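Local coordinates for protein pid-3 (Caenorhabditis elegans, PDB 7OCX) that probably works in piRNA (21U RNA) biogenesis as a subunit of the PETISCO complex, pairing through its RNA recognition motif domain with TOFU-6, at residues Leu15-Tyr20 against Phe27-Leu32. Residues are numbered along the deposited sequence; the frame is centred on the assembly and turned at random.
Sequences LKISGY and FGIAQL
Tyr20, two residues past the end of strand 14-18, meets Ile29 and Leu32 of helix 26-32, and its side chain can be followed outward from CB. Tyr20 CB lies 3.6 Å from Leu32 CD1, and the two side chains run at about a right angle. With chi1 at 48°, CG sits between the backbone N and the carbonyl carbon, a torsion that turns the ring toward the helix; Leu32 CD1 is 3.8 Å from both Tyr20 CG and Tyr20 CD2. Further out, beside CE1 and CZ, Ile29 CG1 stands over one ring face, 4.2 Å from the Tyr20 centroid and 25° off the normal, which meets the criteria for a CH-pi contact. Ile29 CG1 is displaced toward the ring rim, and Ile29 CD1 continues past Tyr20 CZ to come within 3.4 Å of Tyr20 OH. Ile17 adds to the apolar cluster: its CG2 lies 4.2 Å from Ile29 CG2 as the two side chains slide past each other in opposite directions, and its CD1 lies 4.3 Å from Leu32 CD1. An alanine in place of Tyr20 would probably open a gap beside Ile29 CG1 and CD1 and leave Leu32 CD1 only the CB to touch on this residue. Ile29 also reaches Ile41 and Ile43 of strand 38-45, while Ile17 touches Leu77 and Val79 of strand 75-81. The packing is that of the first helix on the first strand of an RNA recognition motif, consistent with the order of the antiparallel strands.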
ATOM      1  N   LEU B  15      -2.845   2.850 -16.549  1.00 34.96           N
ATOM      2  CA  LEU B  15      -4.126   2.273 -16.202  1.00 36.10           C
ATOM      3  C   LEU B  15      -5.021   3.357 -15.631  1.00 39.21           C
ATOM      4  O   LEU B  15      -4.563   4.435 -15.234  1.00 38.15           O
ATOM      5  CB  LEU B  15      -3.961   1.113 -15.228  1.00 39.88           C
ATOM      6  CG  LEU B  15      -3.364   1.355 -13.836  1.00 39.45           C
ATOM      7  CD1 LEU B  15      -4.344   2.064 -12.958  1.00 38.25           C
ATOM      8  CD2 LEU B  15      -3.030  -0.015 -13.301  1.00 45.76           C
ATOM      9  N   LYS B  16      -6.311   3.067 -15.666  1.00 34.41           N
ATOM     10  CA  LYS B  16      -7.361   3.849 -15.037  1.00 37.18           C
ATOM     11  C   LYS B  16      -7.805   3.120 -13.786  1.00 41.19           C
ATOM     12  O   LYS B  16      -7.991   1.903 -13.813  1.00 41.34           O
ATOM     13  CB  LYS B  16      -8.583   4.024 -15.948  1.00 41.49           C
ATOM     14  CG  LYS B  16      -8.375   4.823 -17.214  1.00 54.12           C
ATOM     15  CD  LYS B  16      -9.726   5.309 -17.770  1.00 60.62           C
ATOM     16  CE  LYS B  16      -9.692   5.503 -19.292  1.00 74.45           C
ATOM     17  NZ  LYS B  16     -10.967   5.123 -19.986  1.00 73.00           N
ATOM     18  N   ILE B  17      -7.969   3.852 -12.693  1.00 37.19           N
ATOM     19  CA  ILE B  17      -8.476   3.287 -11.447  1.00 35.22           C
ATOM     20  C   ILE B  17      -9.537   4.229 -10.891  1.00 35.02           C
ATOM     21  O   ILE B  17      -9.377   5.453 -10.942  1.00 37.31           O
ATOM     22  CB  ILE B  17      -7.336   3.042 -10.435  1.00 40.81           C
ATOM     23  CG1 ILE B  17      -7.892   2.464  -9.129  1.00 41.09           C
ATOM     24  CG2 ILE B  17      -6.525   4.321 -10.191  1.00 35.73           C
ATOM     25  CD1 ILE B  17      -6.830   1.796  -8.292  1.00 37.90           C
ATOM     26  N   SER B  18     -10.638   3.664 -10.390  1.00 36.11           N
ATOM     27  CA  SER B  18     -11.739   4.482  -9.898  1.00 40.22           C
ATOM     28  C   SER B  18     -12.483   3.687  -8.832  1.00 40.30           C
ATOM     29  O   SER B  18     -12.298   2.473  -8.698  1.00 40.85           O
ATOM     30  CB  SER B  18     -12.686   4.901 -11.027  1.00 45.78           C
ATOM     31  OG  SER B  18     -13.311   3.798 -11.667  1.00 46.36           O
ATOM     32  N   GLY B  19     -13.275   4.402  -8.023  1.00 40.54           N
ATOM     33  CA  GLY B  19     -14.132   3.780  -7.040  1.00 35.44           C
ATOM     34  C   GLY B  19     -13.640   3.838  -5.609  1.00 36.26           C
ATOM     35  O   GLY B  19     -14.416   3.494  -4.708  1.00 31.11           O
ATOM     36  N   TYR B  20     -12.384   4.238  -5.385  1.00 31.52           N
ATOM     37  CA  TYR B  20     -11.820   4.323  -4.059  1.00 34.28           C
ATOM     38  C   TYR B  20     -12.363   5.534  -3.321  1.00 30.65           C
ATOM     39  O   TYR B  20     -13.025   6.394  -3.899  1.00 32.67           O
ATOM     40  CB  TYR B  20     -10.299   4.399  -4.137  1.00 28.44           C
ATOM     41  CG  TYR B  20      -9.795   5.421  -5.128  1.00 33.45           C
ATOM     42  CD1 TYR B  20      -9.818   6.777  -4.851  1.00 31.05           C
ATOM     43  CD2 TYR B  20      -9.361   5.019  -6.394  1.00 34.49           C
ATOM     44  CE1 TYR B  20      -9.363   7.718  -5.782  1.00 32.61           C
ATOM     45  CE2 TYR B  20      -8.920   5.951  -7.338  1.00 33.47           C
ATOM     46  CZ  TYR B  20      -8.922   7.298  -7.024  1.00 36.11           C
ATOM     47  OH  TYR B  20      -8.468   8.207  -7.940  1.00 35.76           O
ATOM     48  N   PHE B  27      -0.558   9.663  -2.897  1.00 28.85           N
ATOM     49  CA  PHE B  27       0.133   8.595  -2.216  1.00 28.48           C
ATOM     50  C   PHE B  27      -0.826   7.474  -1.837  1.00 30.48           C
ATOM     51  O   PHE B  27      -0.471   6.293  -1.901  1.00 28.84           O
ATOM     52  CB  PHE B  27       0.806   9.154  -0.973  1.00 27.52           C
ATOM     53  CG  PHE B  27       1.980  10.035  -1.267  1.00 29.56           C
ATOM     54  CD1 PHE B  27       3.099   9.528  -1.873  1.00 30.98           C
ATOM     55  CD2 PHE B  27       1.972  11.350  -0.914  1.00 32.02           C
ATOM     56  CE1 PHE B  27       4.203  10.314  -2.092  1.00 33.45           C
ATOM     57  CE2 PHE B  27       3.077  12.155  -1.148  1.00 35.04           C
ATOM     58  CZ  PHE B  27       4.192  11.629  -1.734  1.00 33.56           C
ATOM     59  N   GLY B  28      -2.050   7.828  -1.453  1.00 30.94           N
ATOM     60  CA  GLY B  28      -3.013   6.810  -1.077  1.00 30.56           C
ATOM     61  C   GLY B  28      -3.430   5.945  -2.254  1.00 29.51           C
ATOM     62  O   GLY B  28      -3.662   4.744  -2.089  1.00 29.90           O
ATOM     63  N   ILE B  29      -3.531   6.545  -3.441  1.00 29.52           N
ATOM     64  CA  ILE B  29      -3.813   5.790  -4.660  1.00 29.60           C
ATOM     65  C   ILE B  29      -2.662   4.838  -4.947  1.00 33.06           C
ATOM     66  O   ILE B  29      -2.870   3.659  -5.246  1.00 29.54           O
ATOM     67  CB  ILE B  29      -4.081   6.761  -5.826  1.00 32.10           C
ATOM     68  CG1 ILE B  29      -5.349   7.586  -5.559  1.00 28.75           C
ATOM     69  CG2 ILE B  29      -4.184   5.991  -7.153  1.00 33.58           C
ATOM     70  CD1 ILE B  29      -5.499   8.754  -6.466  1.00 34.14           C
ATOM     71  N   ALA B  30      -1.421   5.306  -4.784  1.00 29.71           N
ATOM     72  CA  ALA B  30      -0.283   4.403  -4.946  1.00 30.70           C
ATOM     73  C   ALA B  30      -0.337   3.244  -3.958  1.00 30.79           C
ATOM     74  O   ALA B  30       0.037   2.108  -4.297  1.00 28.79           O
ATOM     75  CB  ALA B  30       1.021   5.185  -4.816  1.00 31.52           C
ATOM     76  N   GLN B  31      -0.768   3.509  -2.714  1.00 27.46           N
ATOM     77  CA  GLN B  31      -0.871   2.458  -1.713  1.00 26.04           C
ATOM     78  C   GLN B  31      -1.885   1.386  -2.127  1.00 27.11           C
ATOM     79  O   GLN B  31      -1.693   0.200  -1.827  1.00 30.04           O
ATOM     80  CB  GLN B  31      -1.211   3.063  -0.343  1.00 29.16           C
ATOM     81  CG  GLN B  31      -0.058   3.920   0.250  1.00 31.48           C
ATOM     82  CD  GLN B  31      -0.466   4.617   1.539  1.00 34.10           C
ATOM     83  OE1 GLN B  31      -1.559   5.173   1.620  1.00 40.18           O
ATOM     84  NE2 GLN B  31       0.448   4.692   2.504  1.00 30.73           N
ATOM     85  N   LEU B  32      -2.959   1.773  -2.815  1.00 28.42           N
ATOM     86  CA  LEU B  32      -3.922   0.786  -3.317  1.00 29.95           C
ATOM     87  C   LEU B  32      -3.272  -0.215  -4.273  1.00 31.16           C
ATOM     88  O   LEU B  32      -3.727  -1.371  -4.392  1.00 31.99           O
ATOM     89  CB  LEU B  32      -5.077   1.475  -4.034  1.00 30.34           C
ATOM     90  CG  LEU B  32      -6.012   2.402  -3.253  1.00 33.15           C
ATOM     91  CD1 LEU B  32      -6.981   3.076  -4.229  1.00 37.80           C
ATOM     92  CD2 LEU B  32      -6.700   1.589  -2.200  1.00 35.35           C
TER